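Local coordinates for protein CHAD domain (PDB 6QV5) that probably binds inorganic polyphosphate through its all-helical CHAD module, and also holds a zinc ion, at residues 47-53 / 137-141; 57-61 / 95-99; 90-95 / 140-146; 101-105 / 129-133. One frame throughout, in Å; residues are numbered along the deposited sequence.

Interaction 1 (47-53 / 137-141); sequences AVIEGHD and RHAAA. With ZN (zinc ion), chain B.
Arg137 sends its side chain from helix 122-145 into the turn that follows helix 45-50, where His52 and a group of backbone carbonyls receive it. CG stands anti to the backbone N (chi1 180°) and the chain bends at chi2, which carries its aliphatic part past the imidazole of His52, with Arg137 CG 3.5 Å from His52 ND1. Arg137 NE donates to Val48 O over 2.9 Å, nearly straight (161°), in the carbonyl plane and on a lone pair. NH2 reaches Ala47 O at 3.0 Å from above its carbonyl plane, on the face opposite to Gly51 N, so two donors share that oxygen. NH1 and NH2 take Asp53 O end-on, NH1 at 2.8 Å. The acceptors lie near the guanidinium plane, while His52 CA sits over the centre of one face. His138 comes next and turns its ring at 60° to that of His52; zinc bridges the two, 1.9 Å from His138 NE2 and 2.2 Å from His52 NE2. One turn after Arg137, Ala141 rests CB 3.7 Å from Ile49 O, where the two backbones come closest. Four hydrogen bonds to main-chain oxygens fix the rotation of the guanidinium, and its charge would probably offset the negative end of helix 45-50. The zinc adds a second, metal-mediated tie between the same turn and helix 122-145.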
loop_
_atom_site.group_PDB
_atom_site.type_symbol
_atom_site.label_atom_id
_atom_site.label_comp_id
_atom_site.label_asym_id
_atom_site.label_seq_id
_atom_site.Cartn_x
_atom_site.Cartn_y
_atom_site.Cartn_z
ATOM N N ALA A 47 3.314 -16.309 9.757
ATOM C CA ALA A 47 4.536 -16.159 8.968
ATOM C C ALA A 47 5.306 -14.869 9.271
ATOM O O ALA A 47 6.535 -14.872 9.185
ATOM C CB ALA A 47 4.215 -16.253 7.490
ATOM N N VAL A 48 4.600 -13.780 9.636
ATOM C CA VAL A 48 5.231 -12.500 9.989
ATOM C C VAL A 48 5.840 -12.603 11.400
ATOM O O VAL A 48 6.932 -12.080 11.633
ATOM C CB VAL A 48 4.275 -11.281 9.812
ATOM C CG1 VAL A 48 4.933 -9.976 10.263
ATOM C CG2 VAL A 48 3.815 -11.155 8.363
ATOM N N ILE A 49 5.154 -13.313 12.317
ATOM C CA ILE A 49 5.603 -13.519 13.697
ATOM C C ILE A 49 6.811 -14.473 13.768
ATOM O O ILE A 49 7.846 -14.104 14.321
ATOM C CB ILE A 49 4.425 -13.959 14.633
ATOM C CG1 ILE A 49 3.381 -12.829 14.803
ATOM C CG2 ILE A 49 4.927 -14.451 16.005
ATOM C CD1 ILE A 49 1.965 -13.300 15.249
ATOM N N GLU A 50 6.670 -15.683 13.198
ATOM C CA GLU A 50 7.667 -16.756 13.251
ATOM C C GLU A 50 8.823 -16.666 12.242
ATOM O O GLU A 50 9.931 -17.092 12.571
ATOM C CB GLU A 50 6.977 -18.124 13.124
ATOM C CG GLU A 50 6.110 -18.477 14.327
ATOM C CD GLU A 50 5.220 -19.702 14.214
ATOM O OE1 GLU A 50 5.344 -20.458 13.223
ATOM O OE2 GLU A 50 4.390 -19.905 15.129
ATOM N N GLY A 51 8.564 -16.157 11.039
ATOM C CA GLY A 51 9.578 -16.081 9.988
ATOM C C GLY A 51 10.152 -14.714 9.674
ATOM O O GLY A 51 9.864 -13.730 10.361
ATOM N N HIS A 52 10.991 -14.662 8.618
ATOM C CA HIS A 52 11.657 -13.457 8.113
ATOM C C HIS A 52 11.459 -13.279 6.596
ATOM O O HIS A 52 12.154 -12.471 5.972
ATOM C CB HIS A 52 13.151 -13.458 8.481
ATOM C CG HIS A 52 13.419 -13.025 9.884
ATOM N ND1 HIS A 52 13.576 -11.691 10.210
ATOM C CD2 HIS A 52 13.546 -13.768 11.007
ATOM C CE1 HIS A 52 13.791 -11.664 11.514
ATOM N NE2 HIS A 52 13.783 -12.890 12.037
ATOM N N ASP A 53 10.489 -14.021 6.014
ATOM C CA ASP A 53 10.142 -13.975 4.589
ATOM C C ASP A 53 9.629 -12.569 4.226
ATOM O O ASP A 53 8.689 -12.090 4.867
ATOM C CB ASP A 53 9.084 -15.050 4.258
ATOM C CG ASP A 53 8.895 -15.376 2.783
ATOM O OD1 ASP A 53 8.741 -14.430 1.975
ATOM O OD2 ASP A 53 8.863 -16.578 2.442
ATOM N N ARG A 137 11.519 -6.568 12.023
ATOM C CA ARG A 137 10.645 -7.723 11.815
ATOM C C ARG A 137 10.240 -8.304 13.177
ATOM O O ARG A 137 9.079 -8.665 13.360
ATOM C CB ARG A 137 11.330 -8.781 10.920
ATOM C CG ARG A 137 10.508 -10.050 10.626
ATOM C CD ARG A 137 9.183 -9.791 9.916
ATOM N NE ARG A 137 8.566 -11.034 9.451
ATOM C CZ ARG A 137 8.625 -11.477 8.199
ATOM N NH1 ARG A 137 9.262 -10.777 7.269
ATOM N NH2 ARG A 137 8.045 -12.622 7.867
ATOM N N HIS A 138 11.193 -8.358 14.131
ATOM C CA HIS A 138 10.965 -8.828 15.499
ATOM C C HIS A 138 10.046 -7.868 16.244
ATOM O O HIS A 138 9.178 -8.317 16.993
ATOM C CB HIS A 138 12.296 -9.015 16.248
ATOM C CG HIS A 138 13.036 -10.266 15.876
ATOM N ND1 HIS A 138 14.293 -10.538 16.386
ATOM C CD2 HIS A 138 12.668 -11.282 15.060
ATOM C CE1 HIS A 138 14.645 -11.703 15.866
ATOM N NE2 HIS A 138 13.698 -12.189 15.066
ATOM N N ALA A 139 10.214 -6.551 16.003
ATOM C CA ALA A 139 9.395 -5.490 16.589
ATOM C C ALA A 139 7.958 -5.571 16.067
ATOM O O ALA A 139 7.018 -5.364 16.839
ATOM C CB ALA A 139 9.997 -4.129 16.275
ATOM N N ALA A 140 7.792 -5.896 14.765
ATOM C CA ALA A 140 6.493 -6.063 14.113
ATOM C C ALA A 140 5.805 -7.326 14.634
ATOM O O ALA A 140 4.591 -7.315 14.835
ATOM C CB ALA A 140 6.663 -6.137 12.602
ATOM N N ALA A 141 6.592 -8.397 14.889
ATOM C CA ALA A 141 6.118 -9.674 15.432
ATOM C C ALA A 141 5.539 -9.494 16.840
ATOM O O ALA A 141 4.513 -10.100 17.154
ATOM C CB ALA A 141 7.255 -10.684 15.462
HETATM ZN ZN ZN B . 14.516 -13.586 14.023
#

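Interaction 2 (57-61 / 95-99); sequences LHQMR and LGAAR
Leu57 and Leu95 run past each other in opposite directions at the buried side of two antiparallel-running helices whose short segments cross at -141° with axes 9.7 Å apart. Here the fit is close and apolar. Leu57 CD1 lies 3.9 Å from Leu95 CD2 while Leu57 CD2 reaches Ala98 CB at 3.8 Å, so the forked end straddles one turn of the opposing helix. Met60 crosses Leu95 at about a right angle, Met60 SD 4.0 Å from Leu95 CD2, and Val48 of helix 45-50 covers both Leu57 and Leu95.

The partly exposed side is built differently, from long basic chains. Arg61 lays its outer part across the backbone at Gly96, Arg61 NE 3.5 Å from Gly96 CA, where the glycine has no side chain to intervene. Arg99 bends at chi2 (67°) and swings its guanidinium flat over one face of the His58 ring: planes 17° apart, centres 3.8 Å apart, NH2 above the ring centre. No hydrogen bond joins the segments.

Guanidinium N-H bonds lie in the group's own plane, so this stack directs them past the imidazole. His58 ND1 bonds weakly to Glu55, while the cations Arg61 and Arg99 are consistent with an anion-binding domain.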
loop_
_atom_site.group_PDB
_atom_site.type_symbol
_atom_site.label_atom_id
_atom_site.label_comp_id
_atom_site.label_asym_id
_atom_site.label_seq_id
_atom_site.Cartn_x
_atom_site.Cartn_y
_atom_site.Cartn_z
ATOM N N LEU A 57 5.378 -10.532 4.813
ATOM C CA LEU A 57 5.293 -9.205 5.426
ATOM C C LEU A 57 4.713 -8.202 4.413
ATOM O O LEU A 57 3.883 -7.369 4.789
ATOM C CB LEU A 57 6.686 -8.763 5.926
ATOM C CG LEU A 57 6.863 -7.320 6.427
ATOM C CD1 LEU A 57 6.142 -7.084 7.747
ATOM C CD2 LEU A 57 8.330 -6.984 6.573
ATOM N N HIS A 58 5.141 -8.301 3.131
ATOM C CA HIS A 58 4.666 -7.456 2.031
ATOM C C HIS A 58 3.155 -7.633 1.850
ATOM O O HIS A 58 2.434 -6.636 1.808
ATOM C CB HIS A 58 5.428 -7.769 0.726
ATOM C CG HIS A 58 4.981 -6.987 -0.477
ATOM N ND1 HIS A 58 4.987 -7.551 -1.740
ATOM C CD2 HIS A 58 4.532 -5.711 -0.571
ATOM C CE1 HIS A 58 4.546 -6.607 -2.557
ATOM N NE2 HIS A 58 4.255 -5.485 -1.898
ATOM N N GLN A 59 2.682 -8.894 1.802
ATOM C CA GLN A 59 1.264 -9.221 1.664
ATOM C C GLN A 59 0.421 -8.726 2.839
ATOM O O GLN A 59 -0.697 -8.260 2.619
ATOM C CB GLN A 59 1.053 -10.725 1.416
ATOM C CG GLN A 59 1.426 -11.189 0.000
ATOM C CD GLN A 59 0.754 -10.396 -1.101
ATOM O OE1 GLN A 59 -0.470 -10.230 -1.133
ATOM N NE2 GLN A 59 1.545 -9.884 -2.030
ATOM N N MET A 60 0.966 -8.792 4.074
ATOM C CA MET A 60 0.266 -8.316 5.270
ATOM C C MET A 60 0.156 -6.789 5.275
ATOM O O MET A 60 -0.896 -6.261 5.636
ATOM C CB MET A 60 0.922 -8.830 6.560
ATOM C CG MET A 60 -0.031 -8.839 7.734
ATOM S SD MET A 60 0.726 -9.319 9.300
ATOM C CE MET A 60 -0.702 -9.429 10.300
ATOM N N ARG A 61 1.232 -6.091 4.853
ATOM C CA ARG A 61 1.286 -4.630 4.752
ATOM C C ARG A 61 0.284 -4.128 3.707
ATOM O O ARG A 61 -0.423 -3.151 3.967
ATOM C CB ARG A 61 2.723 -4.147 4.432
ATOM C CG ARG A 61 2.893 -2.622 4.319
ATOM C CD ARG A 61 2.664 -1.914 5.644
ATOM N NE ARG A 61 2.475 -0.472 5.480
ATOM C CZ ARG A 61 1.298 0.143 5.545
ATOM N NH1 ARG A 61 0.188 -0.552 5.768
ATOM N NH2 ARG A 61 1.220 1.457 5.392
ATOM N N LEU A 95 4.139 -2.494 10.703
ATOM C CA LEU A 95 4.440 -3.348 9.549
ATOM C C LEU A 95 5.170 -2.566 8.457
ATOM O O LEU A 95 5.992 -3.141 7.745
ATOM C CB LEU A 95 3.167 -4.001 8.976
ATOM C CG LEU A 95 2.406 -4.989 9.875
ATOM C CD1 LEU A 95 1.050 -5.302 9.290
ATOM C CD2 LEU A 95 3.184 -6.289 10.081
ATOM N N GLY A 96 4.854 -1.273 8.346
ATOM C CA GLY A 96 5.444 -0.347 7.383
ATOM C C GLY A 96 6.925 -0.123 7.592
ATOM O O GLY A 96 7.685 -0.123 6.621
ATOM N N ALA A 97 7.342 0.050 8.865
ATOM C CA ALA A 97 8.740 0.242 9.264
ATOM C C ALA A 97 9.569 -0.999 8.918
ATOM O O ALA A 97 10.688 -0.860 8.427
ATOM C CB ALA A 97 8.828 0.535 10.757
ATOM N N ALA A 98 9.000 -2.206 9.143
ATOM C CA ALA A 98 9.646 -3.481 8.830
ATOM C C ALA A 98 9.750 -3.679 7.311
ATOM O O ALA A 98 10.771 -4.177 6.834
ATOM C CB ALA A 98 8.881 -4.629 9.471
ATOM N N ARG A 99 8.711 -3.248 6.559
ATOM C CA ARG A 99 8.655 -3.320 5.097
ATOM C C ARG A 99 9.675 -2.366 4.459
ATOM O O ARG A 99 10.405 -2.786 3.561
ATOM C CB ARG A 99 7.218 -3.054 4.584
ATOM C CG ARG A 99 7.039 -3.029 3.057
ATOM C CD ARG A 99 7.272 -4.374 2.389
ATOM N NE ARG A 99 7.247 -4.266 0.930
ATOM C CZ ARG A 99 7.835 -5.121 0.099
ATOM N NH1 ARG A 99 8.517 -6.157 0.574
ATOM N NH2 ARG A 99 7.756 -4.942 -1.211
#

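Interaction 3 (90-95 / 140-146); sequences WLGTEL and AAQALLS
Ala143 O is met by two groups: the hydroxyl of Ser146, which donates to it at 2.7 Å from above the carbonyl plane, and the edge of the Trp90 ring, whose CH2 comes within 3.3 Å. They meet at the end of an antiparallel helix pair in the CHAD helical bundle, helix 82-108 against helix 122-145, with the short segments at 151° and their axes 9.6 Å apart. Ser146 holds its hydroxyl between the backbone N and the carbonyl carbon (chi1 75°), which turns OG back onto the preceding helix, while the residue itself takes the N-cap position of helix 147-163. The Trp90 edge therefore packs where one helix ends and the next begins, and Arg148 of that next helix makes a cation-pi contact with the indole. Ala143 CB touches the ring, 3.7 Å from Trp90 CZ2. Next to it, on the same flank of the methyl, Glu94 CG touches at 3.9 Å and also lies over one face of Trp90, toward the rim. Deeper in, the contact passes to leucines. Leu91 and Leu144 cross at about a right angle, Leu91 CD1 against Leu144 CD2 at 3.7 Å, with Tyr149 packing on both. At the far end, where Glu94 and Ala140 bring the backbones nearest, Ala140 CB lies 3.9 Å from Glu94 O and 4.3 Å from Leu95 CD2.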
loop_
_atom_site.group_PDB
_atom_site.type_symbol
_atom_site.label_atom_id
_atom_site.label_comp_id
_atom_site.label_asym_id
_atom_site.label_seq_id
_atom_site.Cartn_x
_atom_site.Cartn_y
_atom_site.Cartn_z
ATOM N N TRP A 90 -1.478 2.547 13.795
ATOM C CA TRP A 90 -0.411 1.945 14.599
ATOM C C TRP A 90 0.095 0.665 13.919
ATOM O O TRP A 90 1.306 0.488 13.796
ATOM C CB TRP A 90 -0.899 1.674 16.038
ATOM C CG TRP A 90 -0.092 0.654 16.790
ATOM C CD1 TRP A 90 1.129 0.836 17.368
ATOM C CD2 TRP A 90 -0.451 -0.714 17.027
ATOM N NE1 TRP A 90 1.555 -0.335 17.954
ATOM C CE2 TRP A 90 0.605 -1.303 17.758
ATOM C CE3 TRP A 90 -1.562 -1.505 16.684
ATOM C CZ2 TRP A 90 0.576 -2.643 18.164
ATOM C CZ3 TRP A 90 -1.585 -2.832 17.080
ATOM C CH2 TRP A 90 -0.529 -3.387 17.815
ATOM N N LEU A 91 -0.833 -0.206 13.466
ATOM C CA LEU A 91 -0.534 -1.463 12.770
ATOM C C LEU A 91 0.177 -1.202 11.430
ATOM O O LEU A 91 1.107 -1.933 11.081
ATOM C CB LEU A 91 -1.826 -2.286 12.573
ATOM C CG LEU A 91 -1.732 -3.634 11.837
ATOM C CD1 LEU A 91 -0.853 -4.625 12.584
ATOM C CD2 LEU A 91 -3.106 -4.227 11.618
ATOM N N GLY A 92 -0.259 -0.158 10.721
ATOM C CA GLY A 92 0.317 0.265 9.449
ATOM C C GLY A 92 1.737 0.773 9.596
ATOM O O GLY A 92 2.581 0.504 8.739
ATOM N N THR A 93 2.012 1.493 10.703
ATOM C CA THR A 93 3.328 2.044 11.045
ATOM C C THR A 93 4.292 0.919 11.460
ATOM O O THR A 93 5.453 0.940 11.048
ATOM C CB THR A 93 3.174 3.152 12.112
ATOM O OG1 THR A 93 2.292 4.158 11.610
ATOM C CG2 THR A 93 4.501 3.795 12.509
ATOM N N GLU A 94 3.810 -0.057 12.261
ATOM C CA GLU A 94 4.613 -1.190 12.734
ATOM C C GLU A 94 5.068 -2.106 11.597
ATOM O O GLU A 94 6.254 -2.436 11.526
ATOM C CB GLU A 94 3.887 -1.987 13.837
ATOM C CG GLU A 94 3.744 -1.259 15.168
ATOM C CD GLU A 94 5.017 -0.741 15.812
ATOM O OE1 GLU A 94 5.942 -1.552 16.051
ATOM O OE2 GLU A 94 5.084 0.479 16.085
ATOM N N LEU A 95 4.139 -2.494 10.703
ATOM C CA LEU A 95 4.440 -3.348 9.549
ATOM C C LEU A 95 5.170 -2.566 8.457
ATOM O O LEU A 95 5.992 -3.141 7.745
ATOM C CB LEU A 95 3.167 -4.001 8.976
ATOM C CG LEU A 95 2.406 -4.989 9.875
ATOM C CD1 LEU A 95 1.050 -5.302 9.290
ATOM C CD2 LEU A 95 3.184 -6.289 10.081
ATOM N N ALA A 140 7.792 -5.896 14.765
ATOM C CA ALA A 140 6.493 -6.063 14.113
ATOM C C ALA A 140 5.805 -7.326 14.634
ATOM O O ALA A 140 4.591 -7.315 14.835
ATOM C CB ALA A 140 6.663 -6.137 12.602
ATOM N N ALA A 141 6.592 -8.397 14.889
ATOM C CA ALA A 141 6.118 -9.674 15.432
ATOM C C ALA A 141 5.539 -9.494 16.840
ATOM O O ALA A 141 4.513 -10.100 17.154
ATOM C CB ALA A 141 7.255 -10.684 15.462
ATOM N N GLN A 142 6.184 -8.644 17.668
ATOM C CA GLN A 142 5.757 -8.330 19.035
ATOM C C GLN A 142 4.450 -7.544 19.037
ATOM O O GLN A 142 3.608 -7.767 19.908
ATOM C CB GLN A 142 6.852 -7.558 19.797
ATOM C CG GLN A 142 8.036 -8.417 20.243
ATOM C CD GLN A 142 7.675 -9.387 21.343
ATOM O OE1 GLN A 142 7.479 -10.583 21.107
ATOM N NE2 GLN A 142 7.579 -8.894 22.571
ATOM N N ALA A 143 4.275 -6.643 18.050
ATOM C CA ALA A 143 3.072 -5.827 17.871
ATOM C C ALA A 143 1.863 -6.705 17.524
ATOM O O ALA A 143 0.743 -6.382 17.916
ATOM C CB ALA A 143 3.299 -4.793 16.779
ATOM N N LEU A 144 2.096 -7.820 16.808
ATOM C CA LEU A 144 1.041 -8.756 16.419
ATOM C C LEU A 144 0.652 -9.686 17.562
ATOM O O LEU A 144 -0.506 -10.095 17.640
ATOM C CB LEU A 144 1.444 -9.566 15.177
ATOM C CG LEU A 144 1.707 -8.788 13.884
ATOM C CD1 LEU A 144 2.191 -9.709 12.797
ATOM C CD2 LEU A 144 0.473 -8.029 13.424
ATOM N N LEU A 145 1.618 -10.019 18.446
ATOM C CA LEU A 145 1.415 -10.884 19.613
ATOM C C LEU A 145 0.788 -10.120 20.782
ATOM O O LEU A 145 0.281 -10.744 21.717
ATOM C CB LEU A 145 2.743 -11.530 20.057
ATOM C CG LEU A 145 3.357 -12.591 19.137
ATOM C CD1 LEU A 145 4.800 -12.858 19.518
ATOM C CD2 LEU A 145 2.555 -13.894 19.158
ATOM N N SER A 146 0.829 -8.773 20.732
ATOM C CA SER A 146 0.275 -7.895 21.760
ATOM C C SER A 146 -1.263 -7.927 21.744
ATOM O O SER A 146 -1.841 -8.101 20.667
ATOM C CB SER A 146 0.784 -6.466 21.573
ATOM O OG SER A 146 0.161 -5.804 20.485
#

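Interaction 4 (101-105 / 129-133); sequences WDVLL and VQKIA
Trp101 packs on Ala133, Ile132 and Val129 in turn as its side chain leaves helix 82-108. CB begins against the backbone of Ala133, 3.9 Å from its CA, where the backbones of the two segments come closest. CG sits anti to the carbonyl carbon (chi1 -77°), and beyond it the indole presents a face to Ile132. There Ile132 CG2 stands 3.5 Å from the centroid of the six-membered ring and only 9° off the normal, a well-centred CH-pi contact. CD2 and CE2, the fusion carbons, are the ring atoms nearest this methyl; NE1 is farther off, 4.1 Å from it. At the ring edge, CE3 meets Val129 CG1 at 3.9 Å, roughly in plane, and CZ3 faces the other methyl of the same valine. CZ2 and the outermost CH2 also lie beneath Ile132 CG2. Val129 CG1 is packed by Leu104 CD2 and Leu105 CD1, and Leu105 continues onto Gln130, CD2 to CG 3.8 Å. No hydrogen bond crosses the contact. Leu253 and Leu257 of helix 224-260 pack on Trp101 and Ile132. With axes 9.1 Å apart at 154°, consecutive helices 82-108 and 122-145 form an antiparallel helical hairpin, a building unit of the helical bundle of this CHAD domain.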
loop_
_atom_site.group_PDB
_atom_site.type_symbol
_atom_site.label_atom_id
_atom_site.label_comp_id
_atom_site.label_asym_id
_atom_site.label_seq_id
_atom_site.Cartn_x
_atom_site.Cartn_y
_atom_site.Cartn_z
ATOM N N TRP A 101 12.536 -1.183 5.614
ATOM C CA TRP A 101 13.893 -1.704 5.780
ATOM C C TRP A 101 14.164 -2.938 4.921
ATOM O O TRP A 101 15.312 -3.163 4.536
ATOM C CB TRP A 101 14.218 -1.950 7.258
ATOM C CG TRP A 101 14.537 -0.685 7.993
ATOM C CD1 TRP A 101 13.661 0.116 8.664
ATOM C CD2 TRP A 101 15.807 -0.021 8.041
ATOM N NE1 TRP A 101 14.316 1.214 9.171
ATOM C CE2 TRP A 101 15.633 1.159 8.798
ATOM C CE3 TRP A 101 17.087 -0.326 7.546
ATOM C CZ2 TRP A 101 16.691 2.037 9.071
ATOM C CZ3 TRP A 101 18.134 0.542 7.819
ATOM C CH2 TRP A 101 17.931 1.708 8.570
ATOM N N ASP A 102 13.116 -3.718 4.600
ATOM C CA ASP A 102 13.231 -4.904 3.748
ATOM C C ASP A 102 13.386 -4.517 2.272
ATOM O O ASP A 102 14.107 -5.200 1.544
ATOM C CB ASP A 102 12.030 -5.846 3.945
ATOM C CG ASP A 102 12.372 -7.236 4.466
ATOM O OD1 ASP A 102 13.581 -7.540 4.617
ATOM O OD2 ASP A 102 11.434 -8.020 4.718
ATOM N N VAL A 103 12.710 -3.424 1.838
ATOM C CA VAL A 103 12.771 -2.884 0.471
ATOM C C VAL A 103 14.183 -2.329 0.228
ATOM O O VAL A 103 14.779 -2.616 -0.809
ATOM C CB VAL A 103 11.652 -1.830 0.192
ATOM C CG1 VAL A 103 11.865 -1.109 -1.141
ATOM C CG2 VAL A 103 10.267 -2.469 0.229
ATOM N N LEU A 104 14.717 -1.570 1.209
ATOM C CA LEU A 104 16.056 -0.978 1.184
ATOM C C LEU A 104 17.137 -2.056 1.015
ATOM O O LEU A 104 18.046 -1.874 0.210
ATOM C CB LEU A 104 16.290 -0.137 2.465
ATOM C CG LEU A 104 17.714 0.383 2.764
ATOM C CD1 LEU A 104 18.179 1.400 1.729
ATOM C CD2 LEU A 104 17.785 0.999 4.143
ATOM N N LEU A 105 17.008 -3.180 1.739
ATOM C CA LEU A 105 17.951 -4.296 1.713
ATOM C C LEU A 105 17.917 -5.134 0.422
ATOM O O LEU A 105 18.978 -5.446 -0.121
ATOM C CB LEU A 105 17.729 -5.188 2.955
ATOM C CG LEU A 105 18.673 -6.380 3.161
ATOM C CD1 LEU A 105 20.032 -5.933 3.684
ATOM C CD2 LEU A 105 18.060 -7.392 4.100
ATOM N N VAL A 129 22.241 -2.993 7.703
ATOM C CA VAL A 129 20.869 -2.814 7.213
ATOM C C VAL A 129 20.056 -4.104 7.446
ATOM O O VAL A 129 18.910 -4.021 7.894
ATOM C CB VAL A 129 20.831 -2.284 5.748
ATOM C CG1 VAL A 129 19.430 -2.363 5.140
ATOM C CG2 VAL A 129 21.355 -0.851 5.679
ATOM N N GLN A 130 20.682 -5.284 7.219
ATOM C CA GLN A 130 20.083 -6.605 7.442
ATOM C C GLN A 130 19.771 -6.809 8.928
ATOM O O GLN A 130 18.739 -7.392 9.254
ATOM C CB GLN A 130 21.006 -7.723 6.927
ATOM C CG GLN A 130 20.292 -9.056 6.693
ATOM C CD GLN A 130 21.179 -10.153 6.143
ATOM O OE1 GLN A 130 22.297 -9.927 5.662
ATOM N NE2 GLN A 130 20.684 -11.380 6.191
ATOM N N LYS A 131 20.654 -6.306 9.816
ATOM C CA LYS A 131 20.505 -6.366 11.272
ATOM C C LYS A 131 19.299 -5.522 11.705
ATOM O O LYS A 131 18.520 -5.975 12.544
ATOM C CB LYS A 131 21.797 -5.890 11.965
ATOM C CG LYS A 131 21.836 -6.106 13.474
ATOM C CD LYS A 131 23.074 -5.468 14.094
ATOM C CE LYS A 131 23.075 -5.571 15.599
ATOM N NZ LYS A 131 24.288 -4.951 16.197
ATOM N N ILE A 132 19.132 -4.316 11.110
ATOM C CA ILE A 132 18.014 -3.412 11.407
ATOM C C ILE A 132 16.697 -4.009 10.897
ATOM O O ILE A 132 15.725 -4.038 11.648
ATOM C CB ILE A 132 18.255 -1.946 10.914
ATOM C CG1 ILE A 132 19.610 -1.353 11.410
ATOM C CG2 ILE A 132 17.078 -1.016 11.259
ATOM C CD1 ILE A 132 19.839 -1.208 12.966
ATOM N N ALA A 133 16.685 -4.518 9.643
ATOM C CA ALA A 133 15.519 -5.140 9.006
ATOM C C ALA A 133 14.997 -6.342 9.810
ATOM O O ALA A 133 13.785 -6.468 9.992
ATOM C CB ALA A 133 15.854 -5.557 7.581
#

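Overall arrangement
Interactions 3 and 4 hold the same two elements, helices 82-108 and 122-145, at points whose centres lie about 17 Å apart; both are mainly apolar, without a hydrogen bond across them, and each centres on a tryptophan, interaction 3 being the more buried. Interactions 1 and 2 bring in helices 45-50 and 54-73, which follow each other in the chain. Interaction 2, nearest the chain's centre, joins an apolar interior to an arginine-histidine stack at its partly exposed side, whereas interaction 1, about 19 Å out, relies on hydrogen bonds to main-chain oxygens and on zinc. Interactions 1, 2 and 3 touch one another around Val48, Met60, Leu95 and Leu144; interaction 4 stands apart, meeting interaction 2 through Asp102 and Leu57.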